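Local coordinates for 2-methyl-aconitate isomerase (PDB 5K87), which catalyses the cis-trans isomerization of 2-methyl-aconitate in the 2-methylcitrate cycle of propionate breakdown, by base-catalysed proton abstraction coupled to rotation about the C2-C3 bond, at residues H87-L92 with C137-W142; A152-T157 with A177-E182; G360-G365 with M382-R387. The protein carries 1 engineered substitution. All blocks are in the same frame, centred on the assembly; numbering follows the deposited sequence. Where two conformers were deposited one is given.

Contact 1: H87-L92 with C137-W142; sequences HDVDYL and CTVRIW
W142 turns the edge of its six-membered ring toward one face of the H87 imidazole in a T-shaped pair, the planes 79° apart, and W142 CE3 comes to 3.6 Å from H87 NE2. At the edge of the H87 ring, near its plane, lies the carbonyl oxygen of I141; NE2 itself is hydrogen-bonded to T149. The guanidinium of R140 has the backbone N of H87 over one face and the carboxylate of D88 at its edge. It grips that carboxylate side-on with two nearly straight bonds, NH2 to OD1 at 2.8 Å and NE to OD2 at 3.0 Å. Both nitrogens approach from above the carboxylate plane, while OD2 also takes the backbone N-H of R140 (2.9 Å) with its anti lone pair. A bend in the arginine chain at chi3 (-61°) turns the guanidinium to present its NE/NH2 edge to this acid. With an alanine in place of D88, the R140 guanidinium would probably lose its bidentate mate and become free to swing, and the backbone N of R140 would lose its acceptor.

D88 N in turn donates to R140 O at 2.8 Å. Parallel pairing then continues through W142 N to V89 O and Y91 N to W142 O, each 2.9 Å. On the face of V89 and I141, away from D90 and W142, V89 CG1 meets I141 CG1 and V139 CG1, while I141 CG2 presses on CB of Y91 at 3.6 Å. Y91 and V139 also touch helix 113-122, and Y91 OH bonds the carbonyl oxygen of C109, the probable proton donor/acceptor. Strand 75-81 flanks 89-96 on one side, and strand 148-157 runs antiparallel along 135-143 on the other.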
loop_
_atom_site.group_PDB
_atom_site.type_symbol
_atom_site.label_atom_id
_atom_site.label_comp_id
_atom_site.label_asym_id
_atom_site.label_seq_id
_atom_site.Cartn_x
_atom_site.Cartn_y
_atom_site.Cartn_z
ATOM N N HIS A 87 -30.607 14.220 9.902
ATOM C CA HIS A 87 -29.394 13.458 9.610
ATOM C C HIS A 87 -29.136 12.457 10.708
ATOM O O HIS A 87 -29.537 12.661 11.857
ATOM C CB HIS A 87 -28.186 14.374 9.431
ATOM C CG HIS A 87 -28.287 15.264 8.234
ATOM N ND1 HIS A 87 -29.103 16.373 8.203
ATOM C CD2 HIS A 87 -27.696 15.199 7.017
ATOM C CE1 HIS A 87 -29.006 16.958 7.021
ATOM N NE2 HIS A 87 -28.157 16.265 6.282
ATOM N N ASP A 88 -28.475 11.366 10.349
ATOM C CA ASP A 88 -28.182 10.306 11.303
ATOM C C ASP A 88 -26.763 10.348 11.859
ATOM O O ASP A 88 -26.533 10.097 13.046
ATOM C CB ASP A 88 -28.414 8.956 10.643
ATOM C CG ASP A 88 -29.827 8.795 10.155
ATOM O OD1 ASP A 88 -30.739 8.816 11.009
ATOM O OD2 ASP A 88 -30.050 8.651 8.934
ATOM N N VAL A 89 -25.801 10.661 11.010
ATOM C CA VAL A 89 -24.413 10.517 11.401
ATOM C C VAL A 89 -23.617 11.677 10.822
ATOM O O VAL A 89 -23.895 12.121 9.704
ATOM C CB VAL A 89 -23.850 9.139 10.924
ATOM C CG1 VAL A 89 -23.931 9.006 9.411
ATOM C CG2 VAL A 89 -22.422 8.912 11.426
ATOM N N ASP A 90 -22.657 12.188 11.587
ATOM C CA ASP A 90 -21.715 13.195 11.103
ATOM C C ASP A 90 -20.429 12.520 10.634
ATOM O O ASP A 90 -19.883 11.639 11.319
ATOM C CB ASP A 90 -21.348 14.186 12.201
ATOM C CG ASP A 90 -22.449 15.173 12.514
ATOM O OD1 ASP A 90 -23.496 15.170 11.840
ATOM O OD2 ASP A 90 -22.238 15.979 13.446
ATOM N N TYR A 91 -19.923 12.983 9.498
ATOM C CA TYR A 91 -18.797 12.353 8.813
ATOM C C TYR A 91 -17.688 13.380 8.578
ATOM O O TYR A 91 -17.896 14.373 7.876
ATOM C CB TYR A 91 -19.329 11.784 7.494
ATOM C CG TYR A 91 -18.353 11.382 6.401
ATOM C CD1 TYR A 91 -17.044 10.987 6.674
ATOM C CD2 TYR A 91 -18.766 11.386 5.074
ATOM C CE1 TYR A 91 -16.182 10.611 5.650
ATOM C CE2 TYR A 91 -17.913 11.004 4.049
ATOM C CZ TYR A 91 -16.624 10.627 4.347
ATOM O OH TYR A 91 -15.762 10.254 3.341
ATOM N N LEU A 92 -16.522 13.128 9.176
ATOM C CA LEU A 92 -15.311 13.887 8.876
ATOM C C LEU A 92 -14.309 13.007 8.148
ATOM O O LEU A 92 -14.015 11.884 8.583
ATOM C CB LEU A 92 -14.656 14.435 10.141
ATOM C CG LEU A 92 -15.307 15.662 10.773
ATOM C CD1 LEU A 92 -14.670 15.943 12.131
ATOM C CD2 LEU A 92 -15.170 16.869 9.856
ATOM N N CYS A 137 -31.459 0.190 4.661
ATOM C CA CYS A 137 -31.366 1.274 5.624
ATOM C C CYS A 137 -30.834 2.516 4.918
ATOM O O CYS A 137 -29.702 2.529 4.427
ATOM C CB CYS A 137 -30.437 0.895 6.777
ATOM S SG CYS A 137 -30.189 2.212 7.976
ATOM N N THR A 138 -31.654 3.554 4.859
ATOM C CA THR A 138 -31.256 4.802 4.233
ATOM C C THR A 138 -30.557 5.684 5.267
ATOM O O THR A 138 -31.190 6.232 6.177
ATOM C CB THR A 138 -32.477 5.501 3.617
ATOM O OG1 THR A 138 -32.960 4.709 2.522
ATOM C CG2 THR A 138 -32.123 6.879 3.114
ATOM N N VAL A 139 -29.239 5.780 5.143
ATOM C CA VAL A 139 -28.431 6.528 6.097
ATOM C C VAL A 139 -28.259 7.950 5.598
ATOM O O VAL A 139 -27.744 8.173 4.493
ATOM C CB VAL A 139 -27.046 5.879 6.298
ATOM C CG1 VAL A 139 -26.247 6.656 7.323
ATOM C CG2 VAL A 139 -27.200 4.435 6.739
ATOM N N ARG A 140 -28.688 8.908 6.413
ATOM C CA ARG A 140 -28.593 10.318 6.068
ATOM C C ARG A 140 -27.324 10.882 6.695
ATOM O O ARG A 140 -27.228 11.042 7.913
ATOM C CB ARG A 140 -29.838 11.064 6.555
ATOM C CG ARG A 140 -31.152 10.474 6.004
ATOM C CD ARG A 140 -32.374 10.925 6.807
ATOM N NE ARG A 140 -32.276 10.496 8.197
ATOM C CZ ARG A 140 -33.078 10.912 9.172
ATOM N NH1 ARG A 140 -34.049 11.780 8.916
ATOM N NH2 ARG A 140 -32.897 10.470 10.408
ATOM N N ILE A 141 -26.329 11.135 5.853
ATOM C CA ILE A 141 -25.007 11.520 6.328
ATOM C C ILE A 141 -24.832 13.025 6.240
ATOM O O ILE A 141 -25.082 13.621 5.193
ATOM C CB ILE A 141 -23.905 10.844 5.484
ATOM C CG1 ILE A 141 -24.034 9.318 5.539
ATOM C CG2 ILE A 141 -22.539 11.270 5.971
ATOM C CD1 ILE A 141 -23.297 8.600 4.434
ATOM N N TRP A 142 -24.407 13.640 7.334
ATOM C CA TRP A 142 -23.979 15.030 7.313
ATOM C C TRP A 142 -22.479 15.038 7.071
ATOM O O TRP A 142 -21.690 14.607 7.919
ATOM C CB TRP A 142 -24.318 15.728 8.628
ATOM C CG TRP A 142 -23.840 17.149 8.690
ATOM C CD1 TRP A 142 -22.894 17.663 9.536
ATOM C CD2 TRP A 142 -24.288 18.240 7.877
ATOM N NE1 TRP A 142 -22.732 19.009 9.297
ATOM C CE2 TRP A 142 -23.567 19.383 8.284
ATOM C CE3 TRP A 142 -25.224 18.359 6.844
ATOM C CZ2 TRP A 142 -23.766 20.635 7.695
ATOM C CZ3 TRP A 142 -25.411 19.607 6.253
ATOM C CH2 TRP A 142 -24.686 20.724 6.688
#

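Contact 2: A152-T157 with A177-E182; sequences AHVPIT and AEVQIE
H153 donates from NE2 to E182 OE1 at 2.8 Å, a His-carboxylate hydrogen bond across two antiparallel strands that splay apart toward A177. These strands, 148-157 and 179-184, are neighbours in the beta structure of this PrpF-family protein of the DAP epimerase clan, and link strand 135-143 to 374-391. The bond is bent (149°), and the imidazole approaches OE1 from well above the carboxylate plane. Near it the backbones are joined directly, H153 N to Q180 O at 2.9 Å and almost straight. Where they separate, a water fills in: it donates to H153 O and, over a longer 3.3 Å, to E178 O, and accepts from Q180 N.

On the face opposite H153, I181 CD1 packs against A152 CB at 3.7 Å. V179 CG1, anti to the backbone N (chi1 179°), comes to 3.6 Å from H153 O. Farther along, P155 lacks an N-H to give the neighbouring strand, and its ring meets A177 and V179 by apolar contact.

Second-shell residues fix the polar groups: T138 holds H153 through ND1, and K379 forms a salt bridge with E182 OE2, giving each carboxylate oxygen a partner. E178 OE2 bonds S383 OG and, in one of two glutamine conformers, receives Q180 NE2 at 3.2 Å.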
loop_
_atom_site.group_PDB
_atom_site.type_symbol
_atom_site.label_atom_id
_atom_site.label_comp_id
_atom_site.label_asym_id
_atom_site.label_seq_id
_atom_site.Cartn_x
_atom_site.Cartn_y
_atom_site.Cartn_z
ATOM N N ALA A 152 -26.746 7.249 1.895
ATOM C CA ALA A 152 -26.268 5.922 1.520
ATOM C C ALA A 152 -27.366 4.901 1.772
ATOM O O ALA A 152 -27.865 4.798 2.890
ATOM C CB ALA A 152 -25.026 5.558 2.304
ATOM N N HIS A 153 -27.756 4.170 0.735
ATOM C CA HIS A 153 -28.779 3.138 0.862
ATOM C C HIS A 153 -28.080 1.815 1.109
ATOM O O HIS A 153 -27.616 1.162 0.180
ATOM C CB HIS A 153 -29.651 3.076 -0.396
ATOM C CG HIS A 153 -30.328 4.369 -0.717
ATOM N ND1 HIS A 153 -31.446 4.813 -0.045
ATOM C CD2 HIS A 153 -30.039 5.318 -1.637
ATOM C CE1 HIS A 153 -31.822 5.977 -0.545
ATOM N NE2 HIS A 153 -30.983 6.307 -1.508
ATOM N N VAL A 154 -27.993 1.436 2.378
ATOM C CA VAL A 154 -27.208 0.271 2.764
ATOM C C VAL A 154 -28.108 -0.943 2.953
ATOM O O VAL A 154 -29.057 -0.887 3.727
ATOM C CB VAL A 154 -26.425 0.539 4.056
ATOM C CG1 VAL A 154 -25.558 -0.661 4.421
ATOM C CG2 VAL A 154 -25.587 1.813 3.917
ATOM N N PRO A 155 -27.806 -2.043 2.256
ATOM C CA PRO A 155 -28.639 -3.240 2.416
ATOM C C PRO A 155 -28.423 -3.909 3.769
ATOM O O PRO A 155 -27.298 -3.946 4.292
ATOM C CB PRO A 155 -28.173 -4.145 1.279
ATOM C CG PRO A 155 -26.749 -3.730 1.029
ATOM C CD PRO A 155 -26.721 -2.242 1.277
ATOM N N ILE A 156 -29.510 -4.442 4.322
ATOM C CA ILE A 156 -29.531 -5.068 5.638
ATOM C C ILE A 156 -30.050 -6.503 5.541
ATOM O O ILE A 156 -31.055 -6.760 4.871
ATOM C CB ILE A 156 -30.468 -4.306 6.598
ATOM C CG1 ILE A 156 -30.087 -2.820 6.687
ATOM C CG2 ILE A 156 -30.469 -4.954 7.976
ATOM C CD1 ILE A 156 -28.724 -2.542 7.319
ATOM N N THR A 157 -29.365 -7.430 6.199
ATOM C CA THR A 157 -29.821 -8.814 6.319
ATOM C C THR A 157 -29.669 -9.241 7.771
ATOM O O THR A 157 -28.595 -9.091 8.352
ATOM C CB THR A 157 -28.999 -9.749 5.427
ATOM O OG1 THR A 157 -29.213 -9.409 4.051
ATOM C CG2 THR A 157 -29.392 -11.207 5.666
ATOM N N ALA A 177 -21.924 -6.204 -2.132
ATOM C CA ALA A 177 -23.279 -5.667 -2.220
ATOM C C ALA A 177 -23.269 -4.247 -2.779
ATOM O O ALA A 177 -22.438 -3.419 -2.397
ATOM C CB ALA A 177 -23.950 -5.687 -0.866
ATOM N N GLU A 178 -24.204 -3.952 -3.672
ATOM C CA GLU A 178 -24.354 -2.594 -4.192
ATOM C C GLU A 178 -24.842 -1.635 -3.115
ATOM O O GLU A 178 -25.830 -1.909 -2.427
ATOM C CB GLU A 178 -25.351 -2.585 -5.348
ATOM C CG GLU A 178 -25.492 -1.227 -6.020
ATOM C CD GLU A 178 -26.488 -1.215 -7.172
ATOM O OE1 GLU A 178 -27.118 -2.264 -7.448
ATOM O OE2 GLU A 178 -26.642 -0.148 -7.803
ATOM N N VAL A 179 -24.170 -0.490 -2.994
ATOM C CA VAL A 179 -24.614 0.575 -2.114
ATOM C C VAL A 179 -24.807 1.832 -2.948
ATOM O O VAL A 179 -23.839 2.441 -3.422
ATOM C CB VAL A 179 -23.591 0.845 -0.994
ATOM C CG1 VAL A 179 -24.083 1.977 -0.104
ATOM C CG2 VAL A 179 -23.360 -0.424 -0.186
ATOM N N GLN A 180 -26.062 2.213 -3.154
ATOM C CA GLN A 180 -26.362 3.420 -3.901
ATOM C C GLN A 180 -26.165 4.651 -3.022
ATOM O O GLN A 180 -26.618 4.696 -1.870
ATOM C CB GLN A 180 -27.779 3.327 -4.472
ATOM C CG GLN A 180 -27.935 2.111 -5.381
ATOM C CD GLN A 180 -29.321 1.950 -5.956
ATOM O OE1 GLN A 180 -30.279 2.555 -5.477
ATOM N NE2 GLN A 180 -29.435 1.121 -6.991
ATOM N N ILE A 181 -25.475 5.643 -3.584
ATOM C CA ILE A 181 -25.155 6.881 -2.882
ATOM C C ILE A 181 -25.801 8.068 -3.581
ATOM O O ILE A 181 -25.908 8.077 -4.804
ATOM C CB ILE A 181 -23.633 7.118 -2.861
ATOM C CG1 ILE A 181 -22.909 5.876 -2.351
ATOM C CG2 ILE A 181 -23.286 8.331 -2.009
ATOM C CD1 ILE A 181 -23.274 5.513 -0.948
ATOM N N GLU A 182 -26.235 9.064 -2.811
ATOM C CA GLU A 182 -26.829 10.263 -3.398
ATOM C C GLU A 182 -26.280 11.513 -2.736
ATOM O O GLU A 182 -26.493 11.736 -1.536
ATOM C CB GLU A 182 -28.341 10.260 -3.213
ATOM C CG GLU A 182 -29.009 9.004 -3.719
ATOM C CD GLU A 182 -30.498 9.014 -3.505
ATOM O OE1 GLU A 182 -31.136 7.973 -3.760
ATOM O OE2 GLU A 182 -31.028 10.067 -3.091
HETATM O O HOH W 1 -28.186 0.390 -2.391
#

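Contact 3: G360-G365 with M382-R387; sequences GTLRVG and MSRSAR
L362 lays its CD1 methyl over one face of the R384 guanidinium, 3.6 Å from NH1, the two side chains crossing at about a right angle. The apolar contacts proper are looser and centre on M382, whose CE lies 4.3 Å from V364 CG2.

Among the polar links, no direct hydrogen bond spans the two segments, whose strand axes come no closer than 6.5 Å. A water takes that role, donating to R363 O at 2.7 Å and accepting from S383 N at 2.8 Å. The same R363 carbonyl oxygen sits 3.7 Å from M382 CB. In the R384 side chain, bends at chi2 (-85°) and chi3 (80°) bring NE back to S383 O, to which it donates over 2.9 Å. Together with a bond from NH2 to OD1 of N111, a substrate-binding residue, this fixes the plane of the guanidinium beneath the leucine methyl.

Strand 360-371 pairs antiparallel with strand 352-357 on its other side, whereas 374-391 pairs with strand 179-184. The hairpin thus opens between two sets of strands, and helix 324-334 covers L362 and M382. Beyond the contact, R387 forms a salt bridge with D64 of the second subunit.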
loop_
_atom_site.group_PDB
_atom_site.type_symbol
_atom_site.label_atom_id
_atom_site.label_comp_id
_atom_site.label_asym_id
_atom_site.label_seq_id
_atom_site.Cartn_x
_atom_site.Cartn_y
_atom_site.Cartn_z
ATOM N N GLY A 360 -11.400 1.589 -15.801
ATOM C CA GLY A 360 -12.647 1.162 -16.416
ATOM C C GLY A 360 -13.647 2.293 -16.460
ATOM O O GLY A 360 -13.293 3.425 -16.795
ATOM N N THR A 361 -14.897 2.010 -16.123
ATOM C CA THR A 361 -15.932 3.023 -16.290
ATOM C C THR A 361 -16.695 3.277 -14.996
ATOM O O THR A 361 -16.654 2.468 -14.071
ATOM C CB THR A 361 -16.929 2.656 -17.410
ATOM O OG1 THR A 361 -17.797 1.616 -16.955
ATOM C CG2 THR A 361 -16.197 2.191 -18.656
ATOM N N LEU A 362 -17.377 4.415 -14.941
ATOM C CA LEU A 362 -18.191 4.786 -13.791
ATOM C C LEU A 362 -19.367 5.598 -14.309
ATOM O O LEU A 362 -19.179 6.562 -15.054
ATOM C CB LEU A 362 -17.356 5.609 -12.797
ATOM C CG LEU A 362 -17.859 5.857 -11.372
ATOM C CD1 LEU A 362 -16.682 6.264 -10.492
ATOM C CD2 LEU A 362 -18.955 6.906 -11.300
ATOM N N ARG A 363 -20.576 5.201 -13.931
ATOM C CA ARG A 363 -21.789 5.929 -14.300
ATOM C C ARG A 363 -22.231 6.822 -13.147
ATOM O O ARG A 363 -22.377 6.368 -12.004
ATOM C CB ARG A 363 -22.919 4.958 -14.643
ATOM C CG ARG A 363 -24.185 5.651 -15.112
ATOM C CD ARG A 363 -25.317 4.657 -15.317
ATOM N NE ARG A 363 -26.477 5.263 -15.971
ATOM C CZ ARG A 363 -27.448 5.904 -15.327
ATOM N NH1 ARG A 363 -28.466 6.421 -16.005
ATOM N NH2 ARG A 363 -27.403 6.033 -14.007
ATOM N N VAL A 364 -22.452 8.092 -13.449
ATOM C CA VAL A 364 -22.932 9.051 -12.470
ATOM C C VAL A 364 -24.108 9.803 -13.079
ATOM O O VAL A 364 -24.064 10.202 -14.247
ATOM C CB VAL A 364 -21.805 10.023 -12.021
ATOM C CG1 VAL A 364 -21.119 10.685 -13.228
ATOM C CG2 VAL A 364 -22.345 11.056 -11.055
ATOM N N GLY A 365 -25.171 9.958 -12.307
ATOM C CA GLY A 365 -26.324 10.715 -12.766
ATOM C C GLY A 365 -26.425 12.012 -11.998
ATOM O O GLY A 365 -26.198 12.030 -10.796
ATOM N N MET A 382 -24.600 7.739 -7.685
ATOM C CA MET A 382 -23.769 6.686 -8.238
ATOM C C MET A 382 -23.872 5.484 -7.309
ATOM O O MET A 382 -24.358 5.599 -6.188
ATOM C CB MET A 382 -22.316 7.149 -8.360
ATOM C CG MET A 382 -21.646 7.376 -7.018
ATOM S SD MET A 382 -19.970 8.039 -7.094
ATOM C CE MET A 382 -20.321 9.724 -7.562
ATOM N N SER A 383 -23.415 4.339 -7.782
ATOM C CA SER A 383 -23.353 3.151 -6.947
ATOM C C SER A 383 -21.916 2.811 -6.613
ATOM O O SER A 383 -21.024 2.909 -7.461
ATOM C CB SER A 383 -24.015 1.977 -7.647
ATOM O OG SER A 383 -25.413 2.195 -7.727
ATOM N N ARG A 384 -21.706 2.412 -5.365
ATOM C CA ARG A 384 -20.410 1.939 -4.906
ATOM C C ARG A 384 -20.655 0.629 -4.148
ATOM O O ARG A 384 -21.680 -0.029 -4.362
ATOM C CB ARG A 384 -19.735 3.024 -4.050
ATOM C CG ARG A 384 -19.507 4.370 -4.770
ATOM C CD ARG A 384 -18.207 4.426 -5.584
ATOM N NE ARG A 384 -18.296 3.769 -6.885
ATOM C CZ ARG A 384 -17.273 3.662 -7.724
ATOM N NH1 ARG A 384 -17.430 3.079 -8.901
ATOM N NH2 ARG A 384 -16.077 4.124 -7.378
ATOM N N SER A 385 -19.705 0.227 -3.311
ATOM C CA SER A 385 -19.835 -0.940 -2.441
ATOM C C SER A 385 -18.821 -0.725 -1.334
ATOM O O SER A 385 -17.976 0.178 -1.434
ATOM C CB SER A 385 -19.545 -2.237 -3.194
ATOM O OG SER A 385 -18.175 -2.337 -3.573
ATOM N N ALA A 386 -18.899 -1.536 -0.280
ATOM C CA ALA A 386 -17.973 -1.413 0.837
ATOM C C ALA A 386 -17.850 -2.713 1.581
ATOM O O ALA A 386 -18.763 -3.537 1.567
ATOM C CB ALA A 386 -18.452 -0.342 1.794
ATOM N N ARG A 387 -16.732 -2.894 2.269
ATOM C CA ARG A 387 -16.592 -4.032 3.162
ATOM C C ARG A 387 -15.528 -3.779 4.209
ATOM O O ARG A 387 -14.543 -3.066 3.970
ATOM C CB ARG A 387 -16.311 -5.329 2.395
ATOM C CG ARG A 387 -15.114 -5.265 1.484
ATOM C CD ARG A 387 -14.848 -6.583 0.740
ATOM N NE ARG A 387 -14.305 -7.589 1.640
ATOM C CZ ARG A 387 -13.030 -7.980 1.717
ATOM N NH1 ARG A 387 -12.726 -8.879 2.622
ATOM N NH2 ARG A 387 -12.080 -7.515 0.918
HETATM O O HOH W 2 -22.902 4.177 -10.570
#

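How the contacts relate
Contacts 1 and 2 share a strand border: probable hydrogen bonds run from V139 N to A152 O and from C137 N to V154 O, each 2.8 Å, and their centres lie 13 Å apart. Contact 2 adjoins contact 3 on its other side, through a probable hydrogen bond from I181 N to M382 O at 2.8 Å, with centres 11 Å apart. Contacts 1 and 3 do not touch, their nearest atoms being about 11 Å apart. The run of neighbouring strands therefore leads from 87-92 to 382-387. None touches the malonate: the side chains of Y91 and R384 lie about 7 Å from it, but within about 3 Å of those of C109 and N111 respectively; that of I181 is about 10 Å from the ligand.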